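Long-range contacts in E3 ubiquitin-protein ligase ORTHRUS 2 (PDB 7DUF), which probably acts as a RING-type E3 ubiquitin ligase, and carries a zinc-binding PHD finger whose recognition of the histone H3K4 peptide is abrogated by its own conformation: residues I9-C13 and T39-V43; L32-C37 and W59-C64. All coordinates share one frame; numbering follows the deposited sequence.

Interaction 1 of 2, residues I9-C13 and T39-V43; sequences IQLPC and TPWHV. With ZN (zinc ion), chain D.
At the core of this PHD finger, the loop 9-13 packs on strand 40-42 of the two-stranded antiparallel sheet, and Pro12 sets CB over one face of the Trp41 indole, its ring slanting across rather than lying on it. The main contact is a CH-pi interaction: Pro12 CB sits 3.7 Å from the centroid of the six-membered ring of Trp41, only 13° off the ring normal. Before Pro12 the loop comes in along the same ring, with Gln10 at the edge, Gln10 CB at 4.0 Å from Trp41 CZ3, and Pro12 N already over the face. Trp41 presents this ring because CG stands anti to its own carbonyl carbon (chi1 -68°), which carries the six-membered ring to the loop although CB itself does not aim there. The indole is also held by Trp59, whose ring meets it edge-to-face.

Past Pro12 the chain is tied to the strand by one backbone hydrogen bond, Cys13 N to Pro40 O at 3.0 Å. Beside it Cys13 CB rests against Pro40 CG, while Thr39 reaches the Pro12 ring with its methyl.

His42, which follows Trp41 on the strand, serves the metal. It completes a zinc site of three cysteines and one histidine with Cys19, Cys22 and Cys45; with zinc on ND1 and Glu30 OE2 bonded to NE2, the imidazole is gripped at both nitrogens, which fixes its rotation. Gln10, in turn, accepts a hydrogen bond at OE1 from Ser47 N. The zinc ion itself lies 2.1 Å from His42 ND1.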
# COMPACT_ATOMS: atom_id res chain seq x y z
N ILE A 9 19.91 12.29 -0.55
CA ILE A 9 18.59 12.80 -0.22
C ILE A 9 17.55 12.07 -1.05
O ILE A 9 17.78 11.71 -2.21
CB ILE A 9 18.51 14.33 -0.42
CG1 ILE A 9 19.19 14.73 -1.73
CG2 ILE A 9 19.12 15.05 0.76
CD1 ILE A 9 18.90 16.16 -2.15
N GLN A 10 16.38 11.85 -0.46
CA GLN A 10 15.27 11.18 -1.13
C GLN A 10 14.30 12.22 -1.67
O GLN A 10 14.06 13.25 -1.04
CB GLN A 10 14.54 10.24 -0.17
CG GLN A 10 15.47 9.41 0.71
CD GLN A 10 14.77 8.85 1.93
OE1 GLN A 10 14.02 7.87 1.84
NE2 GLN A 10 15.00 9.46 3.08
N LEU A 11 13.74 11.94 -2.85
CA LEU A 11 12.83 12.85 -3.52
C LEU A 11 11.50 12.18 -3.80
O LEU A 11 11.46 10.99 -4.13
CB LEU A 11 13.45 13.36 -4.83
CG LEU A 11 14.38 14.57 -4.71
CD1 LEU A 11 15.78 14.12 -4.31
CD2 LEU A 11 14.42 15.37 -6.00
N PRO A 12 10.38 12.91 -3.69
CA PRO A 12 9.07 12.30 -3.94
C PRO A 12 8.73 12.24 -5.42
O PRO A 12 9.62 12.28 -6.28
CB PRO A 12 8.11 13.22 -3.19
CG PRO A 12 8.77 14.56 -3.28
CD PRO A 12 10.26 14.32 -3.28
N CYS A 13 7.45 12.13 -5.74
CA CYS A 13 6.98 12.06 -7.11
C CYS A 13 6.46 13.41 -7.58
O CYS A 13 6.35 14.38 -6.82
CB CYS A 13 5.91 10.98 -7.27
SG CYS A 13 6.57 9.32 -7.60
N THR A 39 1.52 12.09 -0.21
CA THR A 39 2.42 12.33 -1.32
C THR A 39 2.90 11.00 -1.88
O THR A 39 3.32 10.13 -1.10
CB THR A 39 3.62 13.16 -0.89
OG1 THR A 39 3.17 14.30 -0.14
CG2 THR A 39 4.41 13.65 -2.10
N PRO A 40 2.84 10.78 -3.19
CA PRO A 40 3.34 9.53 -3.75
C PRO A 40 4.86 9.52 -3.80
O PRO A 40 5.50 10.51 -4.14
CB PRO A 40 2.74 9.50 -5.16
CG PRO A 40 2.55 10.93 -5.51
CD PRO A 40 2.24 11.65 -4.22
N TRP A 41 5.44 8.37 -3.43
CA TRP A 41 6.88 8.18 -3.44
C TRP A 41 7.21 6.93 -4.24
O TRP A 41 6.47 5.94 -4.19
CB TRP A 41 7.44 8.05 -2.02
CG TRP A 41 7.37 9.32 -1.22
CD1 TRP A 41 6.25 9.91 -0.72
CD2 TRP A 41 8.47 10.15 -0.83
NE1 TRP A 41 6.58 11.06 -0.04
CE2 TRP A 41 7.94 11.23 -0.10
CE3 TRP A 41 9.85 10.09 -1.03
CZ2 TRP A 41 8.74 12.24 0.44
CZ3 TRP A 41 10.65 11.10 -0.50
CH2 TRP A 41 10.09 12.15 0.23
N HIS A 42 8.32 6.98 -4.96
CA HIS A 42 8.82 5.80 -5.68
C HIS A 42 9.52 4.90 -4.68
O HIS A 42 10.59 5.24 -4.16
CB HIS A 42 9.75 6.22 -6.81
CG HIS A 42 10.12 5.09 -7.72
ND1 HIS A 42 11.15 5.19 -8.64
CD2 HIS A 42 9.60 3.85 -7.86
CE1 HIS A 42 11.25 4.05 -9.30
NE2 HIS A 42 10.32 3.22 -8.85
N VAL A 43 8.93 3.73 -4.41
CA VAL A 43 9.43 2.86 -3.34
C VAL A 43 10.82 2.35 -3.66
O VAL A 43 11.59 2.01 -2.75
CB VAL A 43 8.44 1.71 -3.09
CG1 VAL A 43 8.69 0.55 -4.04
CG2 VAL A 43 8.52 1.25 -1.64
ZN ZN D . 12.55 6.73 -8.73

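Interaction 2 of 2, residues L32-C37 and W59-C64; sequences LTCGTC and WHCPDC. With ZN (zinc ion), chain C.
Four thiolates, Cys34 and Cys37 from one segment and Cys61 and Cys64 from the other, close round a zinc ion and make the four-cysteine site of the PHD finger. Metal bonds come first: the SG atoms of Cys34, Cys37, Cys61 and Cys64 each lie 2.3 Å from the zinc ion, so every segment supplies one CxxC pair and the ion clamps the two together.

Hydrogen bonds to sulfur form a second layer. Cys61 N points almost straight at Cys34 SG, 3.3 Å away with an N-H...S angle of 174°, and from its own segment Thr36 N adds another to Cys34 SG at 3.2 Å; Cys37 N contributes a weak third. With Cys34 SG anti to the backbone N (chi1 -179°), the sulfur is set where these amides and the metal converge. A backbone bond, Gly35 N to Trp59 O at 3.0 Å, fastens the turn alongside the site.

Packing surrounds the site. At the metal, Thr36 CG2 rests on Cys64 SG at 3.8 Å. Farther off, Leu32 CD1 stands over one face of the Trp59 indole, 3.6 Å from the centroid of the five-membered ring, in a CH-pi contact; the opposite face has Cys61 N above its rim, and the backbone of Thr33 lies at the edge. Leu32 also packs on Leu57 of the second subunit.

Amide hydrogens directed at Cys34 SG would be expected to draw off some of the negative charge that four thiolates bring to one zinc, which probably stabilises the thiolate form of this cysteine.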
# COMPACT_ATOMS: atom_id res chain seq x y z
N LEU A 32 4.04 4.28 -3.52
CA LEU A 32 3.57 4.34 -2.14
C LEU A 32 3.19 5.77 -1.81
O LEU A 32 3.98 6.69 -2.05
CB LEU A 32 4.64 3.84 -1.16
CG LEU A 32 4.30 2.60 -0.33
CD1 LEU A 32 5.27 2.45 0.83
CD2 LEU A 32 2.86 2.67 0.17
N THR A 33 1.99 5.97 -1.27
CA THR A 33 1.53 7.28 -0.86
C THR A 33 1.54 7.38 0.66
O THR A 33 1.24 6.41 1.35
CB THR A 33 0.13 7.58 -1.40
OG1 THR A 33 -0.86 7.11 -0.47
CG2 THR A 33 -0.08 6.89 -2.75
N CYS A 34 1.88 8.56 1.16
CA CYS A 34 1.97 8.78 2.59
C CYS A 34 0.58 8.79 3.22
O CYS A 34 -0.40 9.24 2.61
CB CYS A 34 2.69 10.09 2.89
SG CYS A 34 2.90 10.49 4.64
N GLY A 35 0.49 8.28 4.45
CA GLY A 35 -0.76 8.33 5.18
C GLY A 35 -1.07 9.65 5.84
O GLY A 35 -2.16 9.82 6.38
N THR A 36 -0.12 10.59 5.80
CA THR A 36 -0.29 11.89 6.44
C THR A 36 -0.47 12.98 5.38
O THR A 36 -1.54 13.59 5.31
CB THR A 36 0.91 12.20 7.34
OG1 THR A 36 0.88 11.33 8.48
CG2 THR A 36 0.87 13.64 7.82
N CYS A 37 0.54 13.24 4.56
CA CYS A 37 0.46 14.27 3.53
C CYS A 37 -0.07 13.75 2.20
O CYS A 37 -0.37 14.56 1.31
CB CYS A 37 1.84 14.90 3.31
SG CYS A 37 3.08 13.75 2.65
N TRP A 59 2.01 3.51 6.05
CA TRP A 59 3.33 4.04 5.73
C TRP A 59 3.35 5.55 5.85
O TRP A 59 2.40 6.24 5.45
CB TRP A 59 3.74 3.63 4.31
CG TRP A 59 5.12 4.10 3.96
CD1 TRP A 59 6.30 3.63 4.46
CD2 TRP A 59 5.46 5.14 3.04
NE1 TRP A 59 7.35 4.31 3.90
CE2 TRP A 59 6.86 5.24 3.02
CE3 TRP A 59 4.71 5.99 2.22
CZ2 TRP A 59 7.54 6.16 2.22
CZ3 TRP A 59 5.38 6.90 1.43
CH2 TRP A 59 6.78 6.98 1.44
N HIS A 60 4.44 6.07 6.40
CA HIS A 60 4.64 7.50 6.56
C HIS A 60 5.93 7.91 5.86
O HIS A 60 6.98 7.32 6.10
CB HIS A 60 4.68 7.88 8.05
CG HIS A 60 3.38 7.62 8.76
ND1 HIS A 60 2.16 7.82 8.16
CD2 HIS A 60 3.13 7.16 10.01
CE1 HIS A 60 1.20 7.51 9.02
NE2 HIS A 60 1.76 7.10 10.14
N CYS A 61 5.83 8.91 4.99
CA CYS A 61 6.92 9.28 4.11
C CYS A 61 8.08 9.87 4.90
O CYS A 61 7.91 10.32 6.04
CB CYS A 61 6.43 10.26 3.05
SG CYS A 61 6.31 11.97 3.59
N PRO A 62 9.29 9.87 4.32
CA PRO A 62 10.46 10.39 5.05
C PRO A 62 10.31 11.83 5.52
O PRO A 62 10.90 12.20 6.54
CB PRO A 62 11.59 10.25 4.03
CG PRO A 62 11.17 9.12 3.16
CD PRO A 62 9.68 9.23 3.05
N ASP A 63 9.53 12.65 4.81
CA ASP A 63 9.34 14.03 5.25
C ASP A 63 8.42 14.11 6.46
O ASP A 63 8.51 15.06 7.24
CB ASP A 63 8.80 14.88 4.10
CG ASP A 63 9.90 15.49 3.26
OD1 ASP A 63 10.92 15.93 3.84
OD2 ASP A 63 9.75 15.54 2.02
N CYS A 64 7.53 13.13 6.63
CA CYS A 64 6.60 13.12 7.75
C CYS A 64 7.11 12.31 8.93
O CYS A 64 6.66 12.55 10.06
CB CYS A 64 5.24 12.58 7.31
SG CYS A 64 4.30 13.68 6.23
ZN ZN C . 4.13 12.44 4.27

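Overall arrangement
The two contacts sit side by side, their centres about 9 Å apart, and are joined through the antiparallel sheet: strand 31-33 enters interaction 2 and strand 40-42 enters interaction 1. Probable hydrogen bonds link Trp41 N with Leu32 O and Thr39 O with Cys34 N. Along the chain the segments alternate, 9-13, 32-37, 39-43, 59-64. Interaction 2 holds all four ligands of its zinc, interaction 1 only His42 of the other. The ligand pairs alternate too, Cys19/Cys22 and His42/Cys45 for one zinc, Cys34/Cys37 and Cys61/Cys64 for the other, the cross-brace topology of PHD fingers. With little regular secondary structure, the small domain probably relies largely on its two metal ions and the packing between them.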